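Local coordinates for subclass B3 metallo-beta-lactamase (Sphingobium indicum, PDB 7LUU), which probably hydrolyses the lactam ring of beta-lactam antibiotics, using two zinc ions bound in its active site, at residues Asp41-Trp55 with Tyr125-Asp137. Sequence-based numbering, arbitrary orientation.
Sequences DPLTRPMAVERAKEW and YDHAGGIAALARD. With ZN (zinc ion), chain C; SO4 (sulfate ion), chain E; SO4 (sulfate ion), chain D.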
loop_
_atom_site.group_PDB
_atom_site.type_symbol
_atom_site.label_atom_id
_atom_site.label_comp_id
_atom_site.label_asym_id
_atom_site.label_seq_id
_atom_site.Cartn_x
_atom_site.Cartn_y
_atom_site.Cartn_z
ATOM N N ASP A 41 -6.979 23.668 -2.073
ATOM C CA ASP A 41 -6.395 22.626 -2.894
ATOM C C ASP A 41 -7.236 21.355 -2.751
ATOM O O ASP A 41 -7.280 20.767 -1.662
ATOM C CB ASP A 41 -4.962 22.436 -2.426
ATOM C CG ASP A 41 -4.229 21.403 -3.216
ATOM O OD1 ASP A 41 -4.874 20.677 -4.025
ATOM O OD2 ASP A 41 -2.993 21.320 -3.009
ATOM N N PRO A 42 -7.932 20.922 -3.813
ATOM C CA PRO A 42 -8.775 19.722 -3.716
ATOM C C PRO A 42 -7.977 18.467 -3.432
ATOM O O PRO A 42 -8.545 17.450 -2.977
ATOM C CB PRO A 42 -9.430 19.619 -5.101
ATOM C CG PRO A 42 -8.570 20.439 -5.999
ATOM C CD PRO A 42 -7.940 21.535 -5.158
ATOM N N LEU A 43 -6.702 18.480 -3.798
ATOM C CA LEU A 43 -5.926 17.251 -3.673
ATOM C C LEU A 43 -5.280 17.097 -2.291
ATOM O O LEU A 43 -4.827 15.991 -1.933
ATOM C CB LEU A 43 -4.844 17.235 -4.762
ATOM C CG LEU A 43 -5.309 17.396 -6.207
ATOM C CD1 LEU A 43 -4.103 17.137 -7.148
ATOM C CD2 LEU A 43 -6.505 16.457 -6.458
ATOM N N THR A 44 -5.278 18.154 -1.482
ATOM C CA THR A 44 -4.753 18.020 -0.111
ATOM C C THR A 44 -5.761 18.408 0.954
ATOM O O THR A 44 -5.417 18.379 2.147
ATOM C CB THR A 44 -3.501 18.874 0.093
ATOM O OG1 THR A 44 -3.852 20.274 -0.096
ATOM C CG2 THR A 44 -2.392 18.432 -0.873
ATOM N N ARG A 45 -7.002 18.748 0.585
ATOM C CA ARG A 45 -7.977 19.126 1.602
ATOM C C ARG A 45 -8.144 17.968 2.596
ATOM O O ARG A 45 -8.292 16.820 2.159
ATOM C CB ARG A 45 -9.296 19.533 0.879
ATOM C CG ARG A 45 -10.415 20.079 1.782
ATOM C CD ARG A 45 -11.715 20.434 0.981
ATOM N NE ARG A 45 -11.368 21.366 -0.082
ATOM C CZ ARG A 45 -11.516 21.101 -1.378
ATOM N NH1 ARG A 45 -12.001 19.945 -1.795
ATOM N NH2 ARG A 45 -11.055 21.991 -2.265
ATOM N N PRO A 46 -7.989 18.194 3.923
ATOM C CA PRO A 46 -7.799 17.077 4.874
ATOM C C PRO A 46 -8.998 16.157 4.981
ATOM O O PRO A 46 -10.165 16.576 4.818
ATOM C CB PRO A 46 -7.584 17.781 6.222
ATOM C CG PRO A 46 -7.117 19.170 5.819
ATOM C CD PRO A 46 -7.834 19.520 4.597
ATOM N N MET A 47 -8.699 14.887 5.213
ATOM C CA MET A 47 -9.680 13.865 5.574
ATOM C C MET A 47 -9.370 13.243 6.929
ATOM O O MET A 47 -8.231 13.135 7.325
ATOM C CB MET A 47 -9.699 12.710 4.510
ATOM C CG MET A 47 -10.101 13.313 3.177
ATOM S SD MET A 47 -10.138 12.037 1.863
ATOM C CE MET A 47 -11.627 11.193 2.340
ATOM N N ALA A 48 -10.409 12.710 7.567
ATOM C CA ALA A 48 -10.276 11.897 8.777
ATOM C C ALA A 48 -9.338 12.526 9.796
ATOM O O ALA A 48 -8.362 11.925 10.254
ATOM C CB ALA A 48 -9.822 10.487 8.397
ATOM N N VAL A 49 -9.645 13.770 10.146
ATOM C CA VAL A 49 -8.685 14.566 10.889
ATOM C C VAL A 49 -8.446 13.995 12.279
ATOM O O VAL A 49 -7.315 14.022 12.789
ATOM C CB VAL A 49 -9.197 16.016 10.905
ATOM C CG1 VAL A 49 -8.317 16.841 11.827
ATOM C CG2 VAL A 49 -9.158 16.600 9.486
ATOM N N GLU A 50 -9.463 13.408 12.917
ATOM C CA GLU A 50 -9.247 12.810 14.236
ATOM C C GLU A 50 -8.368 11.550 14.147
ATOM O O GLU A 50 -7.364 11.420 14.878
ATOM C CB GLU A 50 -10.603 12.482 14.868
ATOM C CG GLU A 50 -11.343 13.707 15.349
ATOM C CD GLU A 50 -10.455 14.621 16.180
ATOM O OE1 GLU A 50 -10.387 15.832 15.834
ATOM O OE2 GLU A 50 -9.809 14.107 17.147
ATOM N N ARG A 51 -8.703 10.645 13.224
ATOM C CA ARG A 51 -7.892 9.451 13.033
ATOM C C ARG A 51 -6.490 9.794 12.576
ATOM O O ARG A 51 -5.544 9.033 12.852
ATOM C CB ARG A 51 -8.548 8.537 12.002
ATOM C CG ARG A 51 -9.738 7.804 12.653
ATOM C CD ARG A 51 -10.546 7.050 11.633
ATOM N NE ARG A 51 -11.425 8.031 10.959
ATOM C CZ ARG A 51 -12.257 7.698 9.997
ATOM N NH1 ARG A 51 -12.981 8.655 9.407
ATOM N NH2 ARG A 51 -12.295 6.407 9.610
ATOM N N ALA A 52 -6.346 10.915 11.839
ATOM C CA ALA A 52 -5.051 11.328 11.334
ATOM C C ALA A 52 -4.078 11.702 12.452
ATOM O O ALA A 52 -2.850 11.613 12.228
ATOM C CB ALA A 52 -5.215 12.489 10.305
ATOM N N LYS A 53 -4.577 12.070 13.657
ATOM C CA LYS A 53 -3.650 12.372 14.752
ATOM C C LYS A 53 -2.772 11.171 15.081
ATOM O O LYS A 53 -1.592 11.339 15.426
ATOM C CB LYS A 53 -4.425 12.831 15.993
ATOM C CG LYS A 53 -5.158 14.116 15.749
ATOM C CD LYS A 53 -6.128 14.448 16.899
ATOM C CE LYS A 53 -6.828 15.765 16.640
ATOM N NZ LYS A 53 -7.840 15.990 17.742
ATOM N N GLU A 54 -3.327 9.961 15.002
ATOM C CA GLU A 54 -2.564 8.738 15.176
ATOM C C GLU A 54 -1.889 8.287 13.882
ATOM O O GLU A 54 -0.692 7.939 13.887
ATOM C CB GLU A 54 -3.456 7.596 15.668
ATOM C CG GLU A 54 -4.147 7.873 16.979
ATOM C CD GLU A 54 -4.048 6.710 17.927
ATOM O OE1 GLU A 54 -3.505 6.938 19.030
ATOM O OE2 GLU A 54 -4.493 5.575 17.570
ATOM N N TRP A 55 -2.660 8.191 12.793
ATOM C CA TRP A 55 -2.108 7.679 11.543
ATOM C C TRP A 55 -0.905 8.490 11.095
ATOM O O TRP A 55 0.059 7.926 10.578
ATOM C CB TRP A 55 -3.141 7.753 10.409
ATOM C CG TRP A 55 -4.114 6.641 10.350
ATOM C CD1 TRP A 55 -3.948 5.352 10.776
ATOM C CD2 TRP A 55 -5.412 6.709 9.742
ATOM N NE1 TRP A 55 -5.096 4.608 10.477
ATOM C CE2 TRP A 55 -6.001 5.434 9.849
ATOM C CE3 TRP A 55 -6.143 7.746 9.130
ATOM C CZ2 TRP A 55 -7.292 5.169 9.345
ATOM C CZ3 TRP A 55 -7.443 7.486 8.658
ATOM C CH2 TRP A 55 -7.981 6.201 8.760
ATOM N N TYR A 125 -8.734 5.844 0.924
ATOM C CA TYR A 125 -8.139 7.171 1.111
ATOM C C TYR A 125 -6.984 7.220 2.129
ATOM O O TYR A 125 -6.224 8.201 2.110
ATOM C CB TYR A 125 -9.269 8.173 1.473
ATOM C CG TYR A 125 -9.857 8.016 2.869
ATOM C CD1 TYR A 125 -9.135 8.423 3.981
ATOM C CD2 TYR A 125 -11.140 7.497 3.068
ATOM C CE1 TYR A 125 -9.635 8.333 5.229
ATOM C CE2 TYR A 125 -11.674 7.421 4.337
ATOM C CZ TYR A 125 -10.903 7.813 5.411
ATOM O OH TYR A 125 -11.414 7.735 6.694
ATOM N N ASP A 126 -6.801 6.188 2.984
ATOM C CA ASP A 126 -5.676 6.239 3.914
ATOM C C ASP A 126 -4.390 5.737 3.271
ATOM O O ASP A 126 -3.331 5.828 3.894
ATOM C CB ASP A 126 -5.971 5.444 5.223
ATOM C CG ASP A 126 -6.416 3.977 4.968
ATOM O OD1 ASP A 126 -7.135 3.693 3.980
ATOM O OD2 ASP A 126 -6.078 3.113 5.816
ATOM N N HIS A 127 -4.437 5.240 2.014
ATOM C CA HIS A 127 -3.223 4.877 1.287
ATOM C C HIS A 127 -3.113 5.581 -0.029
ATOM O O HIS A 127 -2.012 5.835 -0.493
ATOM C CB HIS A 127 -3.165 3.331 1.040
ATOM C CG HIS A 127 -3.453 2.550 2.290
ATOM N ND1 HIS A 127 -2.454 2.247 3.197
ATOM C CD2 HIS A 127 -4.605 2.119 2.841
ATOM C CE1 HIS A 127 -2.992 1.642 4.260
ATOM N NE2 HIS A 127 -4.292 1.547 4.059
ATOM N N ALA A 128 -4.235 5.918 -0.651
ATOM C CA ALA A 128 -4.181 6.621 -1.919
ATOM C C ALA A 128 -4.527 8.097 -1.803
ATOM O O ALA A 128 -4.471 8.786 -2.813
ATOM C CB ALA A 128 -5.152 5.954 -2.917
ATOM N N GLY A 129 -4.951 8.545 -0.625
ATOM C CA GLY A 129 -5.479 9.885 -0.489
ATOM C C GLY A 129 -4.531 10.971 -0.961
ATOM O O GLY A 129 -4.983 11.961 -1.565
ATOM N N GLY A 130 -3.242 10.815 -0.695
ATOM C CA GLY A 130 -2.270 11.808 -1.095
ATOM C C GLY A 130 -1.635 11.582 -2.434
ATOM O O GLY A 130 -0.790 12.384 -2.855
ATOM N N ILE A 131 -2.002 10.516 -3.138
ATOM C CA ILE A 131 -1.289 10.173 -4.377
ATOM C C ILE A 131 -1.513 11.202 -5.483
ATOM O O ILE A 131 -0.577 11.572 -6.186
ATOM C CB ILE A 131 -1.713 8.762 -4.814
ATOM C CG1 ILE A 131 -1.062 7.711 -3.905
ATOM C CG2 ILE A 131 -1.280 8.503 -6.243
ATOM C CD1 ILE A 131 -1.437 6.234 -4.357
ATOM N N ALA A 132 -2.749 11.655 -5.688
ATOM C CA ALA A 132 -2.976 12.660 -6.717
ATOM C C ALA A 132 -2.140 13.897 -6.502
ATOM O O ALA A 132 -1.566 14.444 -7.462
ATOM C CB ALA A 132 -4.463 13.030 -6.760
ATOM N N ALA A 133 -2.068 14.384 -5.254
ATOM C CA ALA A 133 -1.256 15.560 -4.991
ATOM C C ALA A 133 0.204 15.265 -5.295
ATOM O O ALA A 133 0.929 16.132 -5.813
ATOM C CB ALA A 133 -1.430 16.007 -3.535
ATOM N N LEU A 134 0.679 14.101 -4.857
ATOM C CA LEU A 134 2.097 13.738 -5.078
ATOM C C LEU A 134 2.396 13.626 -6.570
ATOM O O LEU A 134 3.435 14.100 -7.047
ATOM C CB LEU A 134 2.449 12.394 -4.384
ATOM C CG LEU A 134 2.367 12.469 -2.857
ATOM C CD1 LEU A 134 2.329 11.057 -2.289
ATOM C CD2 LEU A 134 3.573 13.294 -2.365
ATOM N N ALA A 135 1.469 13.037 -7.335
ATOM C CA ALA A 135 1.666 12.940 -8.766
ATOM C C ALA A 135 1.685 14.328 -9.403
ATOM O O ALA A 135 2.490 14.580 -10.312
ATOM C CB ALA A 135 0.592 12.037 -9.408
ATOM N N ARG A 136 0.770 15.196 -8.971
ATOM C CA ARG A 136 0.735 16.564 -9.487
ATOM C C ARG A 136 2.071 17.247 -9.263
ATOM O O ARG A 136 2.649 17.863 -10.185
ATOM C CB ARG A 136 -0.392 17.351 -8.811
ATOM C CG ARG A 136 -0.385 18.897 -9.160
ATOM C CD ARG A 136 -1.380 19.640 -8.291
ATOM N NE ARG A 136 -1.017 19.521 -6.891
ATOM C CZ ARG A 136 -1.813 19.868 -5.871
ATOM N NH1 ARG A 136 -1.442 19.659 -4.605
ATOM N NH2 ARG A 136 -3.019 20.310 -6.126
ATOM N N ASP A 137 2.589 17.148 -8.047
ATOM C CA ASP A 137 3.739 17.969 -7.675
ATOM C C ASP A 137 5.041 17.425 -8.258
ATOM O O ASP A 137 5.988 18.204 -8.502
ATOM C CB ASP A 137 3.851 18.038 -6.144
ATOM C CG ASP A 137 2.847 19.065 -5.488
ATOM O OD1 ASP A 137 1.928 19.589 -6.155
ATOM O OD2 ASP A 137 3.052 19.391 -4.279
HETATM ZN ZN ZN C . -5.711 1.098 5.414
HETATM S S SO4 E . -12.433 11.482 11.816
HETATM O O1 SO4 E . -13.191 11.248 10.586
HETATM O O2 SO4 E . -13.199 11.046 13.004
HETATM O O3 SO4 E . -11.169 10.718 11.881
HETATM O O4 SO4 E . -12.214 12.896 11.933
HETATM S S SO4 D . -14.848 6.258 6.798
HETATM O O1 SO4 D . -16.252 6.610 6.601
HETATM O O2 SO4 D . -14.677 5.400 7.973
HETATM O O3 SO4 D . -14.431 5.507 5.607
HETATM O O4 SO4 D . -14.042 7.479 6.973
HETATM O O HOH W 1 -4.043 13.751 -3.354
HETATM O O HOH W 2 -7.655 1.152 4.270
HETATM O O HOH W 3 -5.734 -0.920 4.950
#
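D41 OD1 is gripped by two donors from opposite faces of its carboxylate: R136 NH2 at 2.8 Å and the backbone N of L43, the latter closing an Asx turn. R136 NH1 takes D41 OD2 through its syn lone pair, so the guanidinium holds the carboxylate end-on, with the two planes 48° apart. R136 NE turns to D137, and this second carboxylate helps fix the arginine's rotation. L43 suits its place because CD1 lies over one guanidinium face, 3.5 Å from R136 NH2, while its CB meets A133 CB; the small alanines A132 and A133 let the loop come close to helix 131-137. A water bridges the two backbones, donating to L43 O and G129 O and accepting from A133 N.

Farther along, the flexible thioether of M47 bends at chi3 (74°) to lay CE over the Y125 ring, 3.9 Å from its centroid, a CH-pi contact, while SD lies obliquely to the ring, a Met-aromatic contact. Y125 suits its place by pairing this ring face with a hydroxyl, which sits over the R51 guanidinium, nearly perpendicular to the ring, and donates to an oxygen, also bound by R51 NH1, of a sulfate probably from the crystallisation liquor. W55 offers a broad indole face to the D126 CB methylene, 4.2 Å from the six-membered centroid. D126 OD2 and H127 NE2 bind zinc, with H267 completing the protein ligands. Segment 41-55 is thus tied to helix 131-137 by a salt bridge, apolar packing and a bridging water, and packs M47 and W55 by CH-pi contacts against Y125 and D126 beside the zinc site.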